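PDB 1XI8: molybdenum cofactor biosynthesis protein from Pyrococcus furiosus, which probably acts as a molybdopterin molybdotransferase of the MoeA family, helping to insert molybdenum into molybdopterin during cofactor biosynthesis. Local coordinates for residues 16-21 / 348-353; 279-284 / 300-305; 288-293 / 306-311; 381-386 / 390-395. All blocks are in the same frame, centred on the assembly; numbering follows the deposited sequence.

Interaction 1. Residues 16-21 / 348-353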
loop_
_atom_site.group_PDB
_atom_site.type_symbol
_atom_site.label_atom_id
_atom_site.label_comp_id
_atom_site.label_asym_id
_atom_site.label_seq_id
_atom_site.Cartn_x
_atom_site.Cartn_y
_atom_site.Cartn_z
ATOM N N PRO A 16 -6.076 18.950 -23.363
ATOM C CA PRO A 16 -7.010 18.054 -22.673
ATOM C C PRO A 16 -6.242 16.973 -21.930
ATOM O O PRO A 16 -5.230 16.486 -22.443
ATOM C CB PRO A 16 -7.842 17.447 -23.821
ATOM C CG PRO A 16 -7.441 18.179 -25.085
ATOM C CD PRO A 16 -6.064 18.721 -24.820
ATOM N N TYR A 17 -6.712 16.592 -20.745
ATOM C CA TYR A 17 -5.939 15.690 -19.880
ATOM C C TYR A 17 -5.309 14.484 -20.593
ATOM O O TYR A 17 -4.093 14.304 -20.530
ATOM C CB TYR A 17 -6.738 15.247 -18.637
ATOM C CG TYR A 17 -6.050 14.151 -17.839
ATOM C CD1 TYR A 17 -6.659 12.920 -17.652
ATOM C CD2 TYR A 17 -4.778 14.341 -17.296
ATOM C CE1 TYR A 17 -6.035 11.907 -16.931
ATOM C CE2 TYR A 17 -4.148 13.338 -16.578
ATOM C CZ TYR A 17 -4.783 12.122 -16.399
ATOM O OH TYR A 17 -4.172 11.111 -15.699
ATOM N N GLU A 18 -6.118 13.667 -21.259
ATOM C CA GLU A 18 -5.603 12.414 -21.850
ATOM C C GLU A 18 -4.561 12.638 -22.935
ATOM O O GLU A 18 -3.579 11.909 -23.025
ATOM C CB GLU A 18 -6.744 11.534 -22.355
ATOM C CG GLU A 18 -7.407 10.734 -21.245
ATOM C CD GLU A 18 -8.868 10.475 -21.525
ATOM O OE1 GLU A 18 -9.215 10.186 -22.708
ATOM O OE2 GLU A 18 -9.678 10.567 -20.561
ATOM N N GLU A 19 -4.792 13.665 -23.741
ATOM C CA GLU A 19 -3.844 14.136 -24.739
ATOM C C GLU A 19 -2.554 14.568 -24.035
ATOM O O GLU A 19 -1.452 14.190 -24.456
ATOM C CB GLU A 19 -4.491 15.297 -25.497
ATOM C CG GLU A 19 -3.744 15.903 -26.653
ATOM C CD GLU A 19 -4.592 16.992 -27.343
ATOM O OE1 GLU A 19 -4.026 18.051 -27.720
ATOM O OE2 GLU A 19 -5.833 16.793 -27.496
ATOM N N ALA A 20 -2.702 15.346 -22.957
ATOM C CA ALA A 20 -1.569 15.756 -22.103
ATOM C C ALA A 20 -0.801 14.570 -21.493
ATOM O O ALA A 20 0.431 14.524 -21.571
ATOM C CB ALA A 20 -2.045 16.685 -21.007
ATOM N N LEU A 21 -1.529 13.617 -20.900
ATOM C CA LEU A 21 -0.906 12.455 -20.265
ATOM C C LEU A 21 -0.105 11.586 -21.234
ATOM O O LEU A 21 1.007 11.155 -20.914
ATOM C CB LEU A 21 -1.937 11.594 -19.528
ATOM C CG LEU A 21 -1.340 10.364 -18.822
ATOM C CD1 LEU A 21 -0.418 10.779 -17.691
ATOM C CD2 LEU A 21 -2.418 9.419 -18.320
ATOM N N GLY A 348 -15.874 20.905 -19.592
ATOM C CA GLY A 348 -14.633 21.601 -19.901
ATOM C C GLY A 348 -13.517 21.351 -18.904
ATOM O O GLY A 348 -12.368 21.725 -19.147
ATOM N N ARG A 349 -13.842 20.727 -17.775
ATOM C CA ARG A 349 -12.836 20.519 -16.745
ATOM C C ARG A 349 -12.714 19.062 -16.331
ATOM O O ARG A 349 -13.720 18.379 -16.157
ATOM C CB ARG A 349 -13.126 21.414 -15.537
ATOM C CG ARG A 349 -13.197 22.911 -15.890
ATOM C CD ARG A 349 -11.924 23.421 -16.597
ATOM N NE ARG A 349 -10.806 23.457 -15.663
ATOM C CZ ARG A 349 -10.799 24.224 -14.570
ATOM N NH1 ARG A 349 -11.854 25.003 -14.297
ATOM N NH2 ARG A 349 -9.752 24.214 -13.748
ATOM N N TYR A 350 -11.472 18.594 -16.192
ATOM C CA TYR A 350 -11.176 17.247 -15.679
ATOM C C TYR A 350 -10.994 17.295 -14.161
ATOM O O TYR A 350 -9.913 17.614 -13.669
ATOM C CB TYR A 350 -9.911 16.703 -16.325
ATOM C CG TYR A 350 -9.748 15.221 -16.173
ATOM C CD1 TYR A 350 -9.074 14.685 -15.075
ATOM C CD2 TYR A 350 -10.257 14.342 -17.131
ATOM C CE1 TYR A 350 -8.914 13.323 -14.932
ATOM C CE2 TYR A 350 -10.103 12.970 -16.999
ATOM C CZ TYR A 350 -9.430 12.462 -15.893
ATOM O OH TYR A 350 -9.270 11.105 -15.737
ATOM N N GLU A 351 -12.046 16.979 -13.415
ATOM C CA GLU A 351 -11.988 17.159 -11.969
ATOM C C GLU A 351 -11.460 15.988 -11.173
ATOM O O GLU A 351 -11.840 14.838 -11.387
ATOM C CB GLU A 351 -13.334 17.593 -11.394
ATOM C CG GLU A 351 -13.442 19.094 -11.254
ATOM C CD GLU A 351 -14.327 19.513 -10.106
ATOM O OE1 GLU A 351 -15.517 19.133 -10.098
ATOM O OE2 GLU A 351 -13.832 20.230 -9.210
ATOM N N PHE A 352 -10.582 16.333 -10.237
ATOM C CA PHE A 352 -10.022 15.418 -9.284
ATOM C C PHE A 352 -10.794 15.634 -7.990
ATOM O O PHE A 352 -10.655 16.674 -7.347
ATOM C CB PHE A 352 -8.550 15.767 -9.101
ATOM C CG PHE A 352 -7.769 14.786 -8.272
ATOM C CD1 PHE A 352 -7.642 14.958 -6.896
ATOM C CD2 PHE A 352 -7.135 13.707 -8.868
ATOM C CE1 PHE A 352 -6.909 14.067 -6.128
ATOM C CE2 PHE A 352 -6.403 12.821 -8.107
ATOM C CZ PHE A 352 -6.294 12.998 -6.732
ATOM N N VAL A 353 -11.618 14.656 -7.613
ATOM C CA VAL A 353 -12.477 14.780 -6.440
ATOM C C VAL A 353 -12.011 13.843 -5.341
ATOM O O VAL A 353 -11.956 12.626 -5.538
ATOM C CB VAL A 353 -13.938 14.449 -6.777
ATOM C CG1 VAL A 353 -14.798 14.532 -5.531
ATOM C CG2 VAL A 353 -14.460 15.372 -7.871
#

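Interaction 2. Residues 279-284 / 300-305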
loop_
_atom_site.group_PDB
_atom_site.type_symbol
_atom_site.label_atom_id
_atom_site.label_comp_id
_atom_site.label_asym_id
_atom_site.label_seq_id
_atom_site.Cartn_x
_atom_site.Cartn_y
_atom_site.Cartn_z
ATOM N N VAL A 279 12.354 25.916 -19.549
ATOM C CA VAL A 279 12.085 24.605 -20.118
ATOM C C VAL A 279 11.313 24.685 -21.424
ATOM O O VAL A 279 10.361 25.461 -21.537
ATOM C CB VAL A 279 11.222 23.763 -19.143
ATOM C CG1 VAL A 279 11.010 22.346 -19.683
ATOM C CG2 VAL A 279 11.842 23.722 -17.760
ATOM N N ASN A 280 11.708 23.875 -22.405
ATOM C CA ASN A 280 10.896 23.710 -23.608
ATOM C C ASN A 280 9.727 22.762 -23.329
ATOM O O ASN A 280 9.825 21.548 -23.548
ATOM C CB ASN A 280 11.731 23.182 -24.776
ATOM C CG ASN A 280 12.795 24.165 -25.224
ATOM O OD1 ASN A 280 12.646 25.387 -25.081
ATOM N ND2 ASN A 280 13.880 23.637 -25.780
ATOM N N LEU A 281 8.629 23.336 -22.846
ATOM C CA LEU A 281 7.453 22.578 -22.448
ATOM C C LEU A 281 6.670 22.062 -23.657
ATOM O O LEU A 281 6.469 22.786 -24.631
ATOM C CB LEU A 281 6.551 23.453 -21.573
ATOM C CG LEU A 281 7.229 24.150 -20.381
ATOM C CD1 LEU A 281 6.513 25.446 -19.998
ATOM C CD2 LEU A 281 7.333 23.209 -19.195
ATOM N N LEU A 282 6.228 20.808 -23.586
ATOM C CA LEU A 282 5.419 20.218 -24.644
ATOM C C LEU A 282 3.953 20.597 -24.454
ATOM O O LEU A 282 3.135 20.456 -25.373
ATOM C CB LEU A 282 5.586 18.702 -24.652
ATOM C CG LEU A 282 7.021 18.187 -24.814
ATOM C CD1 LEU A 282 7.031 16.672 -24.913
ATOM C CD2 LEU A 282 7.711 18.796 -26.022
ATOM N N PHE A 283 3.629 21.053 -23.246
ATOM C CA PHE A 283 2.312 21.609 -22.921
ATOM C C PHE A 283 2.409 22.380 -21.612
ATOM O O PHE A 283 3.318 22.159 -20.819
ATOM C CB PHE A 283 1.208 20.543 -22.862
ATOM C CG PHE A 283 1.367 19.533 -21.754
ATOM C CD1 PHE A 283 1.944 18.289 -22.001
ATOM C CD2 PHE A 283 0.921 19.812 -20.462
ATOM C CE1 PHE A 283 2.084 17.361 -20.983
ATOM C CE2 PHE A 283 1.058 18.888 -19.452
ATOM C CZ PHE A 283 1.636 17.661 -19.713
ATOM N N HIS A 284 1.472 23.289 -21.397
ATOM C CA HIS A 284 1.498 24.153 -20.232
ATOM C C HIS A 284 0.090 24.678 -20.006
ATOM O O HIS A 284 -0.380 25.559 -20.723
ATOM C CB HIS A 284 2.481 25.298 -20.454
ATOM C CG HIS A 284 2.734 26.129 -19.236
ATOM N ND1 HIS A 284 2.595 25.638 -17.953
ATOM C CD2 HIS A 284 3.146 27.413 -19.105
ATOM C CE1 HIS A 284 2.896 26.589 -17.087
ATOM N NE2 HIS A 284 3.234 27.675 -17.759
ATOM N N VAL A 300 11.018 17.466 -16.828
ATOM C CA VAL A 300 10.628 18.301 -15.698
ATOM C C VAL A 300 9.142 18.641 -15.686
ATOM O O VAL A 300 8.569 19.044 -16.694
ATOM C CB VAL A 300 11.484 19.602 -15.598
ATOM C CG1 VAL A 300 11.521 20.288 -16.903
ATOM C CG2 VAL A 300 10.890 20.539 -14.560
ATOM N N PHE A 301 8.517 18.462 -14.530
ATOM C CA PHE A 301 7.148 18.908 -14.352
ATOM C C PHE A 301 7.159 20.246 -13.654
ATOM O O PHE A 301 7.745 20.389 -12.586
ATOM C CB PHE A 301 6.348 17.923 -13.506
ATOM C CG PHE A 301 5.990 16.659 -14.213
ATOM C CD1 PHE A 301 6.782 15.525 -14.079
ATOM C CD2 PHE A 301 4.854 16.594 -15.002
ATOM C CE1 PHE A 301 6.445 14.347 -14.726
ATOM C CE2 PHE A 301 4.511 15.425 -15.643
ATOM C CZ PHE A 301 5.307 14.294 -15.507
ATOM N N VAL A 302 6.518 21.233 -14.261
ATOM C CA VAL A 302 6.334 22.525 -13.614
ATOM C C VAL A 302 5.052 22.408 -12.810
ATOM O O VAL A 302 3.964 22.396 -13.377
ATOM C CB VAL A 302 6.271 23.681 -14.644
ATOM C CG1 VAL A 302 5.910 25.010 -13.968
ATOM C CG2 VAL A 302 7.598 23.804 -15.360
ATOM N N MET A 303 5.187 22.290 -11.492
ATOM C CA MET A 303 4.033 21.997 -10.630
ATOM C C MET A 303 3.527 23.210 -9.844
ATOM O O MET A 303 4.168 24.248 -9.802
ATOM C CB MET A 303 4.341 20.824 -9.684
ATOM C CG MET A 303 4.755 19.548 -10.389
ATOM S SD MET A 303 5.080 18.148 -9.284
ATOM C CE MET A 303 3.447 17.482 -8.982
ATOM N N SER A 304 2.367 23.066 -9.222
ATOM C CA SER A 304 1.763 24.154 -8.464
ATOM C C SER A 304 2.455 24.409 -7.124
ATOM O O SER A 304 3.371 23.689 -6.720
ATOM C CB SER A 304 0.278 23.856 -8.242
ATOM O OG SER A 304 -0.320 24.749 -7.309
ATOM N N GLY A 305 2.005 25.449 -6.435
ATOM C CA GLY A 305 2.478 25.734 -5.097
ATOM C C GLY A 305 1.439 25.361 -4.060
ATOM O O GLY A 305 1.712 25.389 -2.873
#

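Interaction 3. Residues 288-293 / 306-311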
loop_
_atom_site.group_PDB
_atom_site.type_symbol
_atom_site.label_atom_id
_atom_site.label_comp_id
_atom_site.label_asym_id
_atom_site.label_seq_id
_atom_site.Cartn_x
_atom_site.Cartn_y
_atom_site.Cartn_z
ATOM N N ILE A 288 -7.423 19.986 -16.221
ATOM C CA ILE A 288 -7.619 19.428 -14.884
ATOM C C ILE A 288 -7.892 20.515 -13.851
ATOM O O ILE A 288 -7.402 21.631 -13.966
ATOM C CB ILE A 288 -6.434 18.503 -14.408
ATOM C CG1 ILE A 288 -5.234 19.334 -13.921
ATOM C CG2 ILE A 288 -6.034 17.492 -15.503
ATOM C CD1 ILE A 288 -4.123 18.521 -13.270
ATOM N N ARG A 289 -8.703 20.169 -12.856
ATOM C CA ARG A 289 -8.974 21.036 -11.729
ATOM C C ARG A 289 -9.053 20.148 -10.501
ATOM O O ARG A 289 -9.757 19.134 -10.516
ATOM C CB ARG A 289 -10.292 21.814 -11.905
ATOM N N PRO A 290 -8.308 20.503 -9.443
ATOM C CA PRO A 290 -7.303 21.573 -9.407
ATOM C C PRO A 290 -6.003 21.234 -10.162
ATOM O O PRO A 290 -5.865 20.138 -10.714
ATOM C CB PRO A 290 -6.993 21.696 -7.921
ATOM C CG PRO A 290 -7.331 20.371 -7.350
ATOM C CD PRO A 290 -8.461 19.830 -8.144
ATOM N N GLY A 291 -5.061 22.171 -10.191
ATOM C CA GLY A 291 -3.729 21.883 -10.733
ATOM C C GLY A 291 -3.578 22.215 -12.196
ATOM O O GLY A 291 -2.680 21.744 -12.875
ATOM N N ARG A 292 -4.475 23.058 -12.655
ATOM C CA ARG A 292 -4.591 23.445 -14.043
ATOM C C ARG A 292 -3.304 23.911 -14.760
ATOM O O ARG A 292 -3.006 23.431 -15.848
ATOM C CB ARG A 292 -5.691 24.496 -14.122
ATOM C CG ARG A 292 -5.713 25.322 -15.371
ATOM C CD ARG A 292 -7.087 25.890 -15.470
ATOM N NE ARG A 292 -7.149 27.080 -16.289
ATOM C CZ ARG A 292 -8.285 27.530 -16.788
ATOM N NH1 ARG A 292 -9.406 26.863 -16.544
ATOM N NH2 ARG A 292 -8.297 28.627 -17.529
ATOM N N PRO A 293 -2.548 24.848 -14.165
ATOM C CA PRO A 293 -1.356 25.375 -14.842
ATOM C C PRO A 293 -0.210 24.382 -15.117
ATOM O O PRO A 293 0.824 24.789 -15.655
ATOM C CB PRO A 293 -0.860 26.460 -13.871
ATOM C CG PRO A 293 -2.015 26.775 -13.016
ATOM C CD PRO A 293 -2.759 25.499 -12.861
ATOM N N TYR A 306 0.237 25.008 -4.497
ATOM C CA TYR A 306 -0.811 24.677 -3.542
ATOM C C TYR A 306 -0.862 23.174 -3.310
ATOM O O TYR A 306 -1.020 22.403 -4.253
ATOM C CB TYR A 306 -2.181 25.202 -3.992
ATOM C CG TYR A 306 -2.169 26.648 -4.459
ATOM C CD1 TYR A 306 -2.430 26.976 -5.797
ATOM C CD2 TYR A 306 -1.890 27.686 -3.571
ATOM C CE1 TYR A 306 -2.418 28.298 -6.231
ATOM C CE2 TYR A 306 -1.874 29.010 -3.990
ATOM C CZ TYR A 306 -2.136 29.313 -5.317
ATOM O OH TYR A 306 -2.113 30.635 -5.730
ATOM N N PRO A 307 -0.720 22.756 -2.039
ATOM C CA PRO A 307 -0.734 21.366 -1.597
ATOM C C PRO A 307 -1.726 20.454 -2.329
ATOM O O PRO A 307 -1.329 19.375 -2.760
ATOM C CB PRO A 307 -1.121 21.487 -0.129
ATOM C CG PRO A 307 -0.553 22.766 0.286
ATOM C CD PRO A 307 -0.503 23.673 -0.909
ATOM N N VAL A 308 -2.989 20.867 -2.464
ATOM C CA VAL A 308 -3.992 19.993 -3.081
ATOM C C VAL A 308 -3.805 19.918 -4.605
ATOM O O VAL A 308 -4.044 18.883 -5.205
ATOM C CB VAL A 308 -5.451 20.368 -2.696
ATOM C CG1 VAL A 308 -5.893 21.522 -3.474
ATOM C CG2 VAL A 308 -6.399 19.232 -3.003
ATOM N N ALA A 309 -3.363 21.013 -5.212
ATOM C CA ALA A 309 -3.036 21.019 -6.632
ATOM C C ALA A 309 -1.811 20.149 -6.915
ATOM O O ALA A 309 -1.761 19.446 -7.911
ATOM C CB ALA A 309 -2.803 22.447 -7.126
ATOM N N VAL A 310 -0.832 20.206 -6.022
ATOM C CA VAL A 310 0.384 19.421 -6.153
ATOM C C VAL A 310 0.086 17.930 -6.058
ATOM O O VAL A 310 0.593 17.130 -6.842
ATOM C CB VAL A 310 1.432 19.839 -5.105
ATOM C CG1 VAL A 310 2.593 18.876 -5.096
ATOM C CG2 VAL A 310 1.919 21.242 -5.399
ATOM N N PHE A 311 -0.754 17.571 -5.099
ATOM C CA PHE A 311 -1.174 16.199 -4.901
ATOM C C PHE A 311 -1.942 15.707 -6.134
ATOM O O PHE A 311 -1.713 14.602 -6.627
ATOM C CB PHE A 311 -2.053 16.152 -3.655
ATOM C CG PHE A 311 -2.494 14.778 -3.247
ATOM C CD1 PHE A 311 -1.719 14.015 -2.398
ATOM C CD2 PHE A 311 -3.705 14.267 -3.681
ATOM C CE1 PHE A 311 -2.136 12.752 -2.004
ATOM C CE2 PHE A 311 -4.124 13.014 -3.292
ATOM C CZ PHE A 311 -3.340 12.252 -2.451
#

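Interaction 4. Residues 381-386 / 390-395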
loop_
_atom_site.group_PDB
_atom_site.type_symbol
_atom_site.label_atom_id
_atom_site.label_comp_id
_atom_site.label_asym_id
_atom_site.label_seq_id
_atom_site.Cartn_x
_atom_site.Cartn_y
_atom_site.Cartn_z
ATOM N N ALA A 381 -9.012 8.075 -1.500
ATOM C CA ALA A 381 -9.235 7.734 -2.896
ATOM C C ALA A 381 -9.679 8.961 -3.666
ATOM O O ALA A 381 -9.975 10.001 -3.088
ATOM C CB ALA A 381 -10.281 6.636 -3.014
ATOM N N TYR A 382 -9.716 8.841 -4.982
ATOM C CA TYR A 382 -10.164 9.949 -5.785
ATOM C C TYR A 382 -11.040 9.491 -6.930
ATOM O O TYR A 382 -10.902 8.388 -7.453
ATOM C CB TYR A 382 -8.989 10.787 -6.298
ATOM C CG TYR A 382 -8.078 10.093 -7.288
ATOM C CD1 TYR A 382 -6.949 9.410 -6.856
ATOM C CD2 TYR A 382 -8.338 10.132 -8.658
ATOM C CE1 TYR A 382 -6.107 8.786 -7.746
ATOM C CE2 TYR A 382 -7.496 9.505 -9.559
ATOM C CZ TYR A 382 -6.383 8.835 -9.097
ATOM O OH TYR A 382 -5.531 8.201 -9.979
ATOM N N LEU A 383 -11.951 10.374 -7.294
ATOM C CA LEU A 383 -12.869 10.173 -8.382
ATOM C C LEU A 383 -12.511 11.173 -9.472
ATOM O O LEU A 383 -12.220 12.328 -9.177
ATOM C CB LEU A 383 -14.281 10.427 -7.872
ATOM C CG LEU A 383 -15.404 10.816 -8.822
ATOM C CD1 LEU A 383 -15.733 9.666 -9.750
ATOM C CD2 LEU A 383 -16.611 11.212 -7.987
ATOM N N VAL A 384 -12.513 10.737 -10.723
ATOM C CA VAL A 384 -12.320 11.675 -11.815
ATOM C C VAL A 384 -13.665 12.019 -12.479
ATOM O O VAL A 384 -14.485 11.137 -12.728
ATOM C CB VAL A 384 -11.260 11.179 -12.869
ATOM C CG1 VAL A 384 -9.862 11.235 -12.287
ATOM C CG2 VAL A 384 -11.579 9.779 -13.400
ATOM N N VAL A 385 -13.891 13.303 -12.736
ATOM C CA VAL A 385 -15.054 13.762 -13.509
ATOM C C VAL A 385 -14.534 14.347 -14.821
ATOM O O VAL A 385 -14.110 15.495 -14.872
ATOM C CB VAL A 385 -15.876 14.786 -12.739
ATOM C CG1 VAL A 385 -17.209 15.013 -13.436
ATOM C CG2 VAL A 385 -16.110 14.293 -11.333
ATOM N N PRO A 386 -14.564 13.529 -15.883
ATOM C CA PRO A 386 -13.824 13.641 -17.156
ATOM C C PRO A 386 -14.200 14.708 -18.188
ATOM O O PRO A 386 -13.928 14.504 -19.371
ATOM C CB PRO A 386 -13.981 12.243 -17.795
ATOM C CG PRO A 386 -14.659 11.385 -16.750
ATOM C CD PRO A 386 -15.404 12.321 -15.849
ATOM N N GLU A 390 -21.024 16.561 -16.617
ATOM C CA GLU A 390 -21.299 17.792 -15.855
ATOM C C GLU A 390 -21.095 17.622 -14.345
ATOM O O GLU A 390 -20.696 18.564 -13.643
ATOM C CB GLU A 390 -22.702 18.343 -16.163
ATOM N N GLY A 391 -21.376 16.417 -13.865
ATOM C CA GLY A 391 -21.208 16.059 -12.456
ATOM C C GLY A 391 -21.803 14.685 -12.231
ATOM O O GLY A 391 -22.105 13.973 -13.188
ATOM N N TYR A 392 -21.973 14.299 -10.972
ATOM C CA TYR A 392 -22.635 13.039 -10.666
ATOM C C TYR A 392 -23.607 13.280 -9.530
ATOM O O TYR A 392 -23.478 14.258 -8.786
ATOM C CB TYR A 392 -21.637 11.946 -10.256
ATOM C CG TYR A 392 -20.744 11.396 -11.346
ATOM C CD1 TYR A 392 -21.256 10.604 -12.362
ATOM C CD2 TYR A 392 -19.384 11.646 -11.337
ATOM C CE1 TYR A 392 -20.431 10.082 -13.363
ATOM C CE2 TYR A 392 -18.545 11.137 -12.328
ATOM C CZ TYR A 392 -19.074 10.354 -13.336
ATOM O OH TYR A 392 -18.243 9.855 -14.312
ATOM N N ARG A 393 -24.569 12.379 -9.380
ATOM C CA ARG A 393 -25.607 12.555 -8.378
ATOM C C ARG A 393 -25.439 11.577 -7.225
ATOM O O ARG A 393 -24.747 10.563 -7.331
ATOM C CB ARG A 393 -27.009 12.433 -9.001
ATOM N N ARG A 394 -26.077 11.910 -6.113
ATOM C CA ARG A 394 -26.058 11.083 -4.928
ATOM C C ARG A 394 -26.683 9.761 -5.328
ATOM O O ARG A 394 -27.574 9.727 -6.172
ATOM C CB ARG A 394 -26.876 11.767 -3.837
ATOM C CG ARG A 394 -26.739 11.188 -2.461
ATOM C CD ARG A 394 -27.591 12.004 -1.491
ATOM N NE ARG A 394 -27.265 11.710 -0.095
ATOM C CZ ARG A 394 -28.002 12.111 0.946
ATOM N NH1 ARG A 394 -29.114 12.821 0.738
ATOM N NH2 ARG A 394 -27.632 11.798 2.195
ATOM N N GLY A 395 -26.223 8.666 -4.752
ATOM C CA GLY A 395 -26.782 7.386 -5.123
ATOM C C GLY A 395 -26.204 6.750 -6.380
ATOM O O GLY A 395 -26.340 5.551 -6.550
#

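Interaction 1. Residues 16-21 / 348-353
Tyr17, in the first turn of helix 17-26, lays its side chain against the ring of Tyr350 on strand 350-358. CB sits over the Tyr350 face in a CH-pi contact, 4.1 Å from the ring centroid and 21° off the ring normal. With chi1 at 171°, CG stands opposite the backbone N, and this carries the ring on across the same neighbour. CD1 then makes the tightest approach, 3.3 Å from Tyr350 CZ and over that ring's face, toward its rim. Next comes CE1, 3.5 Å from Tyr350 OH. The ring planes meet obliquely at 40°, their centroids 4.4 Å apart. At the tip, OH leaves Tyr350 behind and hydrogen-bonds to the carbonyl of Leu316 on helix 307-326, while Phe317 meets the Tyr17 ring edge-to-face. With just a methyl group to offer, an alanine in place of Tyr350 would probably uncover CD1 and CE1 of Tyr17 and open a gap between helix and strand. Tyr350 is itself backed by Val384 and Pro386, and Ile288 touches both tyrosines. The result is a buried aromatic pair joining the start of helix 17-26, in the N-terminal region, to strand 350-358 of the sheet in the C-terminal region of this MoeA family member.

Interaction 2. Residues 279-284 / 300-305
The backbone N of Asn280 is held by the carboxylate oxygen OE1 of Glu298, and this bond probably helps to hold the chain between Val279 and Leu281, the two residues that reach Val300 and Val302. Asn280 is also the centre of an inverse gamma turn, which bends the chain sharply between them. The closer pair is Val279 with Val300. A single methyl, CG1 of Val300, fits against the fork of Val279, 3.5 Å from Val279 CG1 and 3.6 Å from Val279 CG2. Val300 gets that methyl there by an unusual rotation: at chi1 50° CG1 stands between the backbone N and the carbonyl carbon, and the two side chains meet aslant. Loop 279-282 leads into strand 283-284, at the edge of a mixed sheet in the probable molybdopterin-binding domain, and its side chains meet those of strand 300-302. The two strands do not pair directly but flank strand 295-297. Backbone bonds from Leu282 and Phe283 to Tyr296, and from Val302 to Gly295, tie both sides to that middle strand. The second apolar pair is looser. Leu281 and Val302 approach at about a right angle, branch end to branch end, with Leu281 CD2 3.9 Å from Val302 CG2. The other methyl of Leu281, CD1, lies 3.8 Å above the plane of the His284 ring, toward its rim. Phe283 turns to helix 17-26, where it packs on Ala20, Ile23 and Val24.

Interaction 3. Residues 288-293 / 306-311
A cis-proline turn, Pro290 followed by Gly291, rests against the opening turn of helix 307-326 in the probable molybdopterin-binding domain. The turn leaves strand 288-289, which runs parallel to strand 350-358 and so ties this domain to the C-terminal beta sheet. The cis peptide before Pro290 kinks the chain and presents the proline ring to the helix, where Val308 and Ala309 follow just after the N-cap residue, Tyr306. CG of Pro290 reaches the first of these two neighbours, 4.3 Å from Val308 CG1, and sits at 4.2 Å from the carbonyl oxygen of Val308; that oxygen is hydrogen-bonded to Thr312 OG1. CB of Pro290 reaches the second, 4.3 Å from Ala309 CB. These are loose van der Waals distances between side chains, but the backbones themselves come near where Gly291 passes Ala309, their CA atoms 4.2 Å apart, which is short for two backbones. Gly291 has a positive phi of 93°, and a beta carbon on it would crowd Pro290 O and come tight against Ala309 O as well, so the near approach depends on the missing side chain. The carbonyl of Gly291 is held in turn by Gln313 NE2, from the next turn of the helix. The small side chain of Ala309 completes the fit: its methyl carbon CB faces the glycine backbone, 3.8 Å from both Gly291 CA and Gly291 N.

Interaction 4. Residues 381-386 / 390-395
Strand 381-386 and the short strand 391-392 come closest at Val385 and Gly391, whose CA atoms lie 6.7 Å apart. Side chains make most of the contact, with Gly391 CA and the Val384 carbonyl also taking part. Val385 CG1 lies 4.2 Å from Gly391 CA. Tyr392 does most of the rest. Its first torsion, -71°, sets CG opposite the carbonyl carbon, and the ring then reaches out over the strand, led by CE2. That one atom of Tyr392 is 4.1 Å from Leu383 CD1 on one residue and equally far from Val385 CG2 on another. The carbonyl oxygen of Val384 approaches the ring at its edge, near the ring plane. Val385 and Tyr392 run past each other in opposite directions, while Pro386 crosses the tyrosine at about a right angle and brings CD to 4.1 Å from Tyr392 OH. Val343 touches Leu383, Val385 and Tyr392, and the backbone of Tyr392 pairs with it. Strands 391-392 and 343-344 thus form a two-stranded antiparallel ribbon, which Tyr392 packs against the curled sheet containing strand 381-386, consistent with the barrel-like C-terminal domain of the MoeA family.

Interactions 1, 2 and 3 form a close cluster. The centres of interactions 1 and 3 are about 11 Å apart. Those of interactions 2 and 3 are about 13 Å apart, and those of interactions 1 and 2 about 15 Å. Along the chain, interaction 1 spans from the N-terminal helix to strand 350-358, and interactions 2 and 3 fall within that span, their segments alternating; interaction 4 follows afterwards. Strand 350-358 is the hub: it pairs with 288-289 of interaction 3 and 381-386 of interaction 4. Interactions 2 and 4 lie about 27 Å apart between centres without touching. The N-terminal helix and this strand thus join the probable molybdopterin-binding domain to the C-terminal domain.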